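Local coordinates for putative glutathione S-transferase (Sinorhizobium meliloti, PDB 4MDC), which probably catalyses the conjugation of glutathione to electrophilic substrates, as a homodimeric member of the glutathione S-transferase family, at residues R36-E44 with R227-E236; L120-M128 with G192-L203. All coordinates share one frame; numbering follows the deposited sequence.

In the fold
Interaction 1 joins the two domains of the glutathione S-transferase fold, setting helix 33-44 of the thioredoxin-like N-terminal domain against the short helix 231-235 and the turn before it. Interaction 2 lies wholly in the helical C-terminal domain, between helices 111-145 and 191-205. The first is partly buried, with salt bridges and waters at its margins round a small leucine and phenylalanine centre; the second is buried and apolar, with no hydrogen bond across it. Their centres are about 14 Å apart and they meet directly: Phe37 packs on Ala195 and Leu125, and Arg36 probably hydrogen-bonds Ser201, so helix 191-205 also touches helix 33-44.

Interaction 1. Residues R36-E44 with R227-E236; sequences RFVRLILSE and RPSFRPLLAE
Helix 36-44 and helix 231-235 run at 137° to each other, axes 10.8 Å apart at closest approach, and the backbones draw nearest where Ser43 meets Ser229 in the preceding turn. In the middle, Leu40 crosses Leu233 at about a right angle, Leu40 CD2 lying 3.7 Å from Leu233 CD1, while the two Leu40 methyls touch CD1 and CE1 of Phe230. Leu233 CD1 also lies over the centre of one face of the Phe230 ring. The other methyl of Leu233, CD2, sits over the centre of the Arg39 guanidinium. Beyond it Arg39 grips the Glu236 carboxylate end-on: NH1 reaches OE1 at 3.0 Å, and NH2 meets OE2 from above the carboxylate plane. The extended chain of Arg36 adds a weak bond from NH2 to Glu236 OE1, while its NH1 is held by Ser201 and Tyr247. At the other end a bend at chi2 (-73°) turns the Glu44 carboxylate toward Arg227, which grips it side-on: NE to OE2 at 2.9 Å is nearly straight (175°), and NH2 takes OE1. Ser229 OG donates to the anti side of the same OE2 at 2.6 Å, and a water links OE2 to Ser229 N. An alanine in place of Glu44 is likely to leave Arg227 without its counter-charge and Ser229 OG without its acceptor. A second water joins Ser43 OG to Ser229 O. Apolar in the middle and charged at both ends, this is an interdomain contact of the glutathione S-transferase fold, packing the first helix of the thioredoxin-like domain against the C-terminal helical domain.

Interaction 2. Residues L120-M128 with G192-L203; sequences LTEWFLQKM and GDLAAAAAISVL
With CG anti to its carbonyl carbon (chi1 -69°), Phe124 lays the face of its ring over Ala196, whose CB stands 3.7 Å from the ring centroid and 7° off its normal, a CH-pi contact. The opposite face is covered by Trp123 CD1. Ala196 CA approaches the same ring, 3.6 Å from Phe124 CG. Beside it Ala195 CB fits between Thr121 and Leu125, 3.9 Å from both Thr121 CA and Leu125 CG. Leu120 CB rests on Gly192 CA at 4.0 Å, where a CB on Gly192 would crowd Leu120 CB. The two helices, part of the helical bundle of the glutathione S-transferase C-terminal domain, run nearly parallel at 18° with axes 8.1 Å apart, a closeness suited to the glycine and alanines of 192-203. Thr121 turns its hydroxyl back to Ile117 O in its own helix. Farther along, the extended chain of Met128, a selenomethionine, brings SE to 4.3 Å from Ala199 CB. A wider pi-type turn at 123-127 precedes it, in which Glu122 O accepts from both Gln126 N and Lys127 N. Behind Ala196 stands Trp220 of helix 215-225, while Trp123 and Lys127 touch Ala69 of the second subunit.

Interaction 1. Residues R36-E44 with R227-E236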
loop_
_atom_site.group_PDB
_atom_site.type_symbol
_atom_site.label_atom_id
_atom_site.label_comp_id
_atom_site.label_asym_id
_atom_site.label_seq_id
_atom_site.Cartn_x
_atom_site.Cartn_y
_atom_site.Cartn_z
ATOM N N ARG B 36 -7.018 -12.330 -5.530
ATOM C CA ARG B 36 -7.608 -12.524 -6.825
ATOM C C ARG B 36 -6.863 -11.780 -7.913
ATOM O O ARG B 36 -6.741 -12.282 -9.015
ATOM C CB ARG B 36 -9.099 -12.145 -6.808
ATOM C CG ARG B 36 -9.951 -13.128 -6.030
ATOM C CD ARG B 36 -11.402 -12.819 -6.188
ATOM N NE ARG B 36 -12.202 -13.971 -5.712
ATOM C CZ ARG B 36 -13.394 -14.267 -6.149
ATOM N NH1 ARG B 36 -14.041 -13.534 -7.030
ATOM N NH2 ARG B 36 -13.978 -15.395 -5.692
ATOM N N PHE B 37 -6.361 -10.614 -7.572
ATOM C CA PHE B 37 -5.595 -9.818 -8.512
ATOM C C PHE B 37 -4.337 -10.584 -8.966
ATOM O O PHE B 37 -4.057 -10.642 -10.173
ATOM C CB PHE B 37 -5.215 -8.521 -7.819
ATOM C CG PHE B 37 -4.145 -7.707 -8.496
ATOM C CD1 PHE B 37 -4.372 -7.053 -9.719
ATOM C CD2 PHE B 37 -2.931 -7.565 -7.905
ATOM C CE1 PHE B 37 -3.389 -6.251 -10.293
ATOM C CE2 PHE B 37 -1.949 -6.747 -8.475
ATOM C CZ PHE B 37 -2.173 -6.091 -9.682
ATOM N N VAL B 38 -3.608 -11.125 -8.014
ATOM C CA VAL B 38 -2.443 -11.941 -8.330
ATOM C C VAL B 38 -2.775 -13.184 -9.126
ATOM O O VAL B 38 -2.127 -13.507 -10.095
ATOM C CB VAL B 38 -1.656 -12.274 -7.059
ATOM C CG1 VAL B 38 -0.531 -13.245 -7.361
ATOM C CG2 VAL B 38 -1.047 -10.976 -6.527
ATOM N N ARG B 39 -3.848 -13.865 -8.750
ATOM C CA ARG B 39 -4.280 -14.990 -9.530
ATOM C C ARG B 39 -4.541 -14.640 -10.993
ATOM O O ARG B 39 -4.237 -15.435 -11.900
ATOM C CB ARG B 39 -5.516 -15.647 -8.908
ATOM C CG ARG B 39 -5.193 -16.433 -7.654
ATOM C CD ARG B 39 -6.456 -16.741 -6.867
ATOM N NE ARG B 39 -7.303 -17.709 -7.541
ATOM C CZ ARG B 39 -8.514 -18.051 -7.108
ATOM N NH1 ARG B 39 -9.063 -17.429 -6.056
ATOM N NH2 ARG B 39 -9.212 -18.981 -7.777
ATOM N N LEU B 40 -5.189 -13.501 -11.222
ATOM C CA LEU B 40 -5.487 -13.067 -12.552
ATOM C C LEU B 40 -4.239 -12.813 -13.356
ATOM O O LEU B 40 -4.181 -13.200 -14.551
ATOM C CB LEU B 40 -6.389 -11.828 -12.553
ATOM C CG LEU B 40 -7.836 -12.006 -12.094
ATOM C CD1 LEU B 40 -8.510 -10.644 -11.915
ATOM C CD2 LEU B 40 -8.613 -12.857 -13.082
ATOM N N ILE B 41 -3.253 -12.180 -12.742
ATOM C CA ILE B 41 -1.982 -12.000 -13.427
ATOM C C ILE B 41 -1.323 -13.328 -13.823
ATOM O O ILE B 41 -0.920 -13.519 -14.988
ATOM C CB ILE B 41 -0.966 -11.180 -12.603
ATOM C CG1 ILE B 41 -1.550 -9.807 -12.258
ATOM C CG2 ILE B 41 0.310 -11.088 -13.391
ATOM C CD1 ILE B 41 -0.761 -9.139 -11.156
ATOM N N LEU B 42 -1.284 -14.244 -12.866
ATOM C CA LEU B 42 -0.701 -15.570 -13.089
ATOM C C LEU B 42 -1.433 -16.302 -14.226
ATOM O O LEU B 42 -0.757 -16.833 -15.111
ATOM C CB LEU B 42 -0.668 -16.366 -11.804
ATOM C CG LEU B 42 0.246 -15.885 -10.680
ATOM C CD1 LEU B 42 -0.102 -16.522 -9.339
ATOM C CD2 LEU B 42 1.694 -16.190 -11.042
ATOM N N SER B 43 -2.774 -16.284 -14.247
ATOM C CA SER B 43 -3.532 -16.874 -15.359
ATOM C C SER B 43 -3.321 -16.204 -16.716
ATOM O O SER B 43 -3.140 -16.889 -17.719
ATOM C CB SER B 43 -5.051 -16.925 -15.081
ATOM O OG SER B 43 -5.248 -17.651 -13.936
ATOM N N GLU B 44 -3.327 -14.874 -16.747
ATOM C CA GLU B 44 -3.119 -14.114 -17.981
ATOM C C GLU B 44 -1.765 -14.463 -18.593
ATOM O O GLU B 44 -1.627 -14.529 -19.801
ATOM C CB GLU B 44 -3.189 -12.573 -17.717
ATOM C CG GLU B 44 -4.590 -12.013 -17.460
ATOM C CD GLU B 44 -5.489 -11.921 -18.696
ATOM O OE1 GLU B 44 -4.964 -11.671 -19.796
ATOM O OE2 GLU B 44 -6.758 -12.088 -18.588
ATOM N N ARG B 227 -13.263 -12.989 -19.544
ATOM C CA ARG B 227 -11.946 -13.450 -19.975
ATOM C C ARG B 227 -11.671 -14.848 -19.421
ATOM O O ARG B 227 -12.112 -15.167 -18.328
ATOM C CB ARG B 227 -10.862 -12.473 -19.504
ATOM C CG ARG B 227 -10.965 -11.139 -20.194
ATOM C CD ARG B 227 -9.905 -10.151 -19.705
ATOM N NE ARG B 227 -8.554 -10.432 -20.179
ATOM C CZ ARG B 227 -8.050 -10.016 -21.330
ATOM N NH1 ARG B 227 -8.775 -9.302 -22.187
ATOM N NH2 ARG B 227 -6.817 -10.337 -21.655
ATOM N N PRO B 228 -10.870 -15.649 -20.129
ATOM C CA PRO B 228 -10.534 -16.983 -19.600
ATOM C C PRO B 228 -9.924 -16.974 -18.204
ATOM O O PRO B 228 -10.125 -17.876 -17.408
ATOM C CB PRO B 228 -9.505 -17.509 -20.624
ATOM C CG PRO B 228 -9.964 -16.880 -21.919
ATOM C CD PRO B 228 -10.380 -15.476 -21.502
ATOM N N SER B 229 -9.105 -15.957 -17.923
ATOM C CA SER B 229 -8.427 -15.834 -16.615
ATOM C C SER B 229 -9.432 -15.751 -15.457
ATOM O O SER B 229 -9.090 -16.074 -14.315
ATOM C CB SER B 229 -7.494 -14.578 -16.609
ATOM O OG SER B 229 -8.265 -13.406 -16.901
ATOM N N PHE B 230 -10.671 -15.304 -15.751
ATOM C CA PHE B 230 -11.693 -15.147 -14.734
ATOM C C PHE B 230 -12.403 -16.445 -14.416
ATOM O O PHE B 230 -13.070 -16.518 -13.396
ATOM C CB PHE B 230 -12.749 -14.100 -15.156
ATOM C CG PHE B 230 -12.885 -12.961 -14.135
ATOM C CD1 PHE B 230 -12.000 -11.915 -14.170
ATOM C CD2 PHE B 230 -13.885 -12.948 -13.189
ATOM C CE1 PHE B 230 -12.083 -10.862 -13.250
ATOM C CE2 PHE B 230 -14.010 -11.901 -12.257
ATOM C CZ PHE B 230 -13.074 -10.855 -12.284
ATOM N N ARG B 231 -12.228 -17.445 -15.263
ATOM C CA ARG B 231 -13.035 -18.682 -15.116
ATOM C C ARG B 231 -12.855 -19.337 -13.730
ATOM O O ARG B 231 -13.846 -19.696 -13.098
ATOM C CB ARG B 231 -12.735 -19.665 -16.218
ATOM C CG ARG B 231 -13.406 -19.298 -17.525
ATOM C CD ARG B 231 -13.014 -20.202 -18.684
ATOM N NE ARG B 231 -13.513 -19.560 -19.899
ATOM C CZ ARG B 231 -12.988 -19.699 -21.112
ATOM N NH1 ARG B 231 -11.918 -20.461 -21.303
ATOM N NH2 ARG B 231 -13.529 -19.044 -22.138
ATOM N N PRO B 232 -11.618 -19.497 -13.246
ATOM C CA PRO B 232 -11.475 -20.032 -11.882
ATOM C C PRO B 232 -12.128 -19.186 -10.770
ATOM O O PRO B 232 -12.625 -19.730 -9.787
ATOM C CB PRO B 232 -9.978 -20.163 -11.679
ATOM C CG PRO B 232 -9.359 -20.002 -13.057
ATOM C CD PRO B 232 -10.305 -19.136 -13.833
ATOM N N LEU B 233 -12.154 -17.861 -10.924
ATOM C CA LEU B 233 -12.824 -17.017 -9.965
ATOM C C LEU B 233 -14.345 -17.243 -9.958
ATOM O O LEU B 233 -14.962 -17.229 -8.900
ATOM C CB LEU B 233 -12.528 -15.533 -10.203
ATOM C CG LEU B 233 -11.068 -15.118 -10.216
ATOM C CD1 LEU B 233 -10.929 -13.591 -10.304
ATOM C CD2 LEU B 233 -10.345 -15.645 -8.986
ATOM N N LEU B 234 -14.934 -17.389 -11.149
ATOM C CA LEU B 234 -16.390 -17.549 -11.232
ATOM C C LEU B 234 -16.821 -18.956 -10.783
ATOM O O LEU B 234 -17.961 -19.105 -10.361
ATOM C CB LEU B 234 -16.882 -17.285 -12.632
ATOM C CG LEU B 234 -16.605 -15.856 -13.178
ATOM C CD1 LEU B 234 -17.254 -15.757 -14.534
ATOM C CD2 LEU B 234 -17.107 -14.767 -12.272
ATOM N N ALA B 235 -15.899 -19.916 -10.857
ATOM C CA ALA B 235 -16.195 -21.322 -10.463
ATOM C C ALA B 235 -16.026 -21.516 -8.964
ATOM O O ALA B 235 -16.631 -22.372 -8.374
ATOM C CB ALA B 235 -15.300 -22.294 -11.219
ATOM N N GLU B 236 -15.246 -20.614 -8.364
ATOM C CA GLU B 236 -14.826 -20.680 -6.969
ATOM C C GLU B 236 -16.014 -20.503 -6.024
ATOM O O GLU B 236 -16.893 -19.686 -6.277
ATOM C CB GLU B 236 -13.909 -19.475 -6.689
ATOM C CG GLU B 236 -13.185 -19.581 -5.415
ATOM C CD GLU B 236 -11.912 -18.818 -5.461
ATOM O OE1 GLU B 236 -11.963 -17.556 -5.418
ATOM O OE2 GLU B 236 -10.908 -19.541 -5.531
HETATM O O HOH W 1 -7.356 -16.878 -12.196
HETATM O O HOH W 2 -7.680 -14.233 -19.945
#

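Interaction 2. Residues L120-M128 with G192-L203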
loop_
_atom_site.group_PDB
_atom_site.type_symbol
_atom_site.label_atom_id
_atom_site.label_comp_id
_atom_site.label_asym_id
_atom_site.label_seq_id
_atom_site.Cartn_x
_atom_site.Cartn_y
_atom_site.Cartn_z
ATOM N N LEU B 120 -4.109 3.273 -10.131
ATOM C CA LEU B 120 -5.423 2.537 -10.142
ATOM C C LEU B 120 -5.392 1.210 -9.385
ATOM O O LEU B 120 -6.365 0.849 -8.696
ATOM C CB LEU B 120 -5.857 2.248 -11.579
ATOM C CG LEU B 120 -6.222 3.522 -12.318
ATOM C CD1 LEU B 120 -6.185 3.207 -13.810
ATOM C CD2 LEU B 120 -7.539 4.048 -11.908
ATOM N N THR B 121 -4.274 0.483 -9.463
ATOM C CA THR B 121 -4.102 -0.723 -8.641
ATOM C C THR B 121 -4.221 -0.387 -7.142
ATOM O O THR B 121 -4.945 -1.061 -6.409
ATOM C CB THR B 121 -2.739 -1.404 -8.945
ATOM O OG1 THR B 121 -2.660 -1.671 -10.348
ATOM C CG2 THR B 121 -2.559 -2.640 -8.195
ATOM N N GLU B 122 -3.579 0.715 -6.720
ATOM C CA GLU B 122 -3.644 1.154 -5.328
ATOM C C GLU B 122 -5.034 1.647 -4.946
ATOM O O GLU B 122 -5.495 1.378 -3.813
ATOM C CB GLU B 122 -2.577 2.231 -5.056
ATOM C CG GLU B 122 -1.169 1.598 -5.061
ATOM C CD GLU B 122 -0.007 2.601 -4.774
ATOM O OE1 GLU B 122 -0.295 3.795 -4.465
ATOM O OE2 GLU B 122 1.159 2.102 -4.695
ATOM N N TRP B 123 -5.729 2.288 -5.877
ATOM C CA TRP B 123 -7.077 2.774 -5.620
ATOM C C TRP B 123 -7.955 1.581 -5.204
ATOM O O TRP B 123 -8.625 1.605 -4.169
ATOM C CB TRP B 123 -7.677 3.485 -6.846
ATOM C CG TRP B 123 -9.037 4.044 -6.543
ATOM C CD1 TRP B 123 -10.225 3.336 -6.555
ATOM C CD2 TRP B 123 -9.381 5.353 -6.064
ATOM N NE1 TRP B 123 -11.240 4.134 -6.176
ATOM C CE2 TRP B 123 -10.776 5.397 -5.924
ATOM C CE3 TRP B 123 -8.648 6.546 -5.874
ATOM C CZ2 TRP B 123 -11.477 6.528 -5.456
ATOM C CZ3 TRP B 123 -9.361 7.677 -5.434
ATOM C CH2 TRP B 123 -10.750 7.660 -5.226
ATOM N N PHE B 124 -7.963 0.590 -6.047
ATOM C CA PHE B 124 -8.874 -0.567 -5.822
ATOM C C PHE B 124 -8.385 -1.502 -4.726
ATOM O O PHE B 124 -9.221 -2.039 -3.951
ATOM C CB PHE B 124 -9.210 -1.231 -7.142
ATOM C CG PHE B 124 -10.071 -0.396 -8.001
ATOM C CD1 PHE B 124 -11.449 -0.289 -7.750
ATOM C CD2 PHE B 124 -9.507 0.409 -8.974
ATOM C CE1 PHE B 124 -12.216 0.604 -8.480
ATOM C CE2 PHE B 124 -10.281 1.232 -9.738
ATOM C CZ PHE B 124 -11.628 1.339 -9.514
ATOM N N LEU B 125 -7.085 -1.710 -4.593
ATOM C CA LEU B 125 -6.586 -2.671 -3.607
ATOM C C LEU B 125 -6.162 -2.107 -2.256
ATOM O O LEU B 125 -6.024 -2.878 -1.271
ATOM C CB LEU B 125 -5.415 -3.466 -4.192
ATOM C CG LEU B 125 -5.815 -4.286 -5.430
ATOM C CD1 LEU B 125 -4.616 -5.023 -5.923
ATOM C CD2 LEU B 125 -7.001 -5.249 -5.241
ATOM N N GLN B 126 -6.078 -0.783 -2.163
ATOM C CA GLN B 126 -5.839 -0.145 -0.904
ATOM C C GLN B 126 -6.982 0.770 -0.481
ATOM O O GLN B 126 -7.458 0.636 0.642
ATOM C CB GLN B 126 -4.512 0.669 -0.946
ATOM C CG GLN B 126 -3.348 -0.223 -1.265
ATOM C CD GLN B 126 -2.011 0.557 -1.340
ATOM O OE1 GLN B 126 -1.912 1.752 -1.022
ATOM N NE2 GLN B 126 -0.990 -0.150 -1.758
ATOM N N LYS B 127 -7.321 1.784 -1.292
ATOM C CA LYS B 127 -8.375 2.716 -0.878
ATOM C C LYS B 127 -9.745 2.023 -0.751
ATOM O O LYS B 127 -10.368 2.064 0.307
ATOM C CB LYS B 127 -8.463 3.919 -1.783
ATOM C CG LYS B 127 -9.450 4.957 -1.246
ATOM C CD LYS B 127 -9.451 6.244 -2.030
ATOM C CE LYS B 127 -10.595 7.150 -1.729
ATOM N NZ LYS B 127 -10.851 7.385 -0.297
HETATM N N MSE B 128 -10.243 1.428 -1.833
HETATM C CA MSE B 128 -11.531 0.728 -1.797
HETATM C C MSE B 128 -11.480 -0.399 -0.778
HETATM O O MSE B 128 -12.491 -0.733 -0.125
HETATM C CB MSE B 128 -11.955 0.172 -3.153
HETATM C CG MSE B 128 -13.451 -0.225 -3.146
HETATM SE SE MSE B 128 -13.943 -0.937 -4.919
HETATM C CE MSE B 128 -15.834 -1.253 -4.464
ATOM N N GLY B 192 -4.411 -2.284 -13.686
ATOM C CA GLY B 192 -5.510 -1.452 -13.178
ATOM C C GLY B 192 -6.880 -2.123 -13.340
ATOM O O GLY B 192 -7.695 -2.141 -12.419
ATOM N N ASP B 193 -7.149 -2.631 -14.534
ATOM C CA ASP B 193 -8.401 -3.394 -14.841
ATOM C C ASP B 193 -8.502 -4.643 -13.986
ATOM O O ASP B 193 -9.576 -4.972 -13.395
ATOM C CB ASP B 193 -8.456 -3.783 -16.319
ATOM C CG ASP B 193 -8.409 -2.611 -17.235
ATOM O OD1 ASP B 193 -9.456 -1.964 -17.467
ATOM O OD2 ASP B 193 -7.255 -2.315 -17.696
ATOM N N LEU B 194 -7.400 -5.382 -13.860
ATOM C CA LEU B 194 -7.387 -6.618 -13.080
ATOM C C LEU B 194 -7.631 -6.352 -11.618
ATOM O O LEU B 194 -8.331 -7.089 -10.901
ATOM C CB LEU B 194 -6.136 -7.455 -13.281
ATOM C CG LEU B 194 -5.777 -7.857 -14.698
ATOM C CD1 LEU B 194 -4.572 -8.763 -14.720
ATOM C CD2 LEU B 194 -6.934 -8.498 -15.412
ATOM N N ALA B 195 -7.041 -5.315 -11.071
ATOM C CA ALA B 195 -7.257 -4.980 -9.658
ATOM C C ALA B 195 -8.704 -4.575 -9.358
ATOM O O ALA B 195 -9.262 -5.004 -8.347
ATOM C CB ALA B 195 -6.334 -3.822 -9.287
ATOM N N ALA B 196 -9.278 -3.753 -10.226
ATOM C CA ALA B 196 -10.660 -3.339 -10.046
ATOM C C ALA B 196 -11.570 -4.563 -10.139
ATOM O O ALA B 196 -12.440 -4.760 -9.329
ATOM C CB ALA B 196 -11.057 -2.323 -11.100
ATOM N N ALA B 197 -11.314 -5.380 -11.131
ATOM C CA ALA B 197 -12.179 -6.534 -11.362
ATOM C C ALA B 197 -12.103 -7.485 -10.199
ATOM O O ALA B 197 -13.073 -8.134 -9.843
ATOM C CB ALA B 197 -11.816 -7.227 -12.646
ATOM N N ALA B 198 -10.910 -7.621 -9.659
ATOM C CA ALA B 198 -10.747 -8.483 -8.510
ATOM C C ALA B 198 -11.571 -8.007 -7.302
ATOM O O ALA B 198 -12.239 -8.774 -6.686
ATOM C CB ALA B 198 -9.292 -8.583 -8.142
ATOM N N ALA B 199 -11.511 -6.710 -7.012
ATOM C CA ALA B 199 -12.247 -6.091 -5.907
ATOM C C ALA B 199 -13.764 -6.165 -6.159
ATOM O O ALA B 199 -14.506 -6.647 -5.286
ATOM C CB ALA B 199 -11.833 -4.657 -5.706
ATOM N N ILE B 200 -14.169 -5.845 -7.396
ATOM C CA ILE B 200 -15.589 -5.939 -7.724
ATOM C C ILE B 200 -16.105 -7.372 -7.616
ATOM O O ILE B 200 -17.255 -7.559 -7.172
ATOM C CB ILE B 200 -15.859 -5.452 -9.176
ATOM C CG1 ILE B 200 -15.688 -3.949 -9.244
ATOM C CG2 ILE B 200 -17.213 -5.869 -9.693
ATOM C CD1 ILE B 200 -16.400 -3.143 -8.263
ATOM N N SER B 201 -15.303 -8.350 -8.014
ATOM C CA SER B 201 -15.760 -9.753 -8.009
ATOM C C SER B 201 -16.065 -10.238 -6.611
ATOM O O SER B 201 -17.013 -11.062 -6.386
ATOM C CB SER B 201 -14.766 -10.687 -8.709
ATOM O OG SER B 201 -13.602 -10.934 -7.935
ATOM N N VAL B 202 -15.327 -9.737 -5.619
ATOM C CA VAL B 202 -15.578 -10.115 -4.205
ATOM C C VAL B 202 -16.925 -9.525 -3.726
ATOM O O VAL B 202 -17.761 -10.222 -3.104
ATOM C CB VAL B 202 -14.411 -9.673 -3.315
ATOM C CG1 VAL B 202 -14.708 -9.790 -1.839
ATOM C CG2 VAL B 202 -13.148 -10.477 -3.653
ATOM N N LEU B 203 -17.083 -8.218 -3.957
ATOM C CA LEU B 203 -18.302 -7.541 -3.603
ATOM C C LEU B 203 -19.493 -8.166 -4.329
ATOM O O LEU B 203 -20.570 -8.285 -3.737
ATOM C CB LEU B 203 -18.201 -6.048 -3.859
ATOM C CG LEU B 203 -17.149 -5.415 -2.931
ATOM C CD1 LEU B 203 -16.858 -3.973 -3.349
ATOM C CD2 LEU B 203 -17.595 -5.449 -1.500
#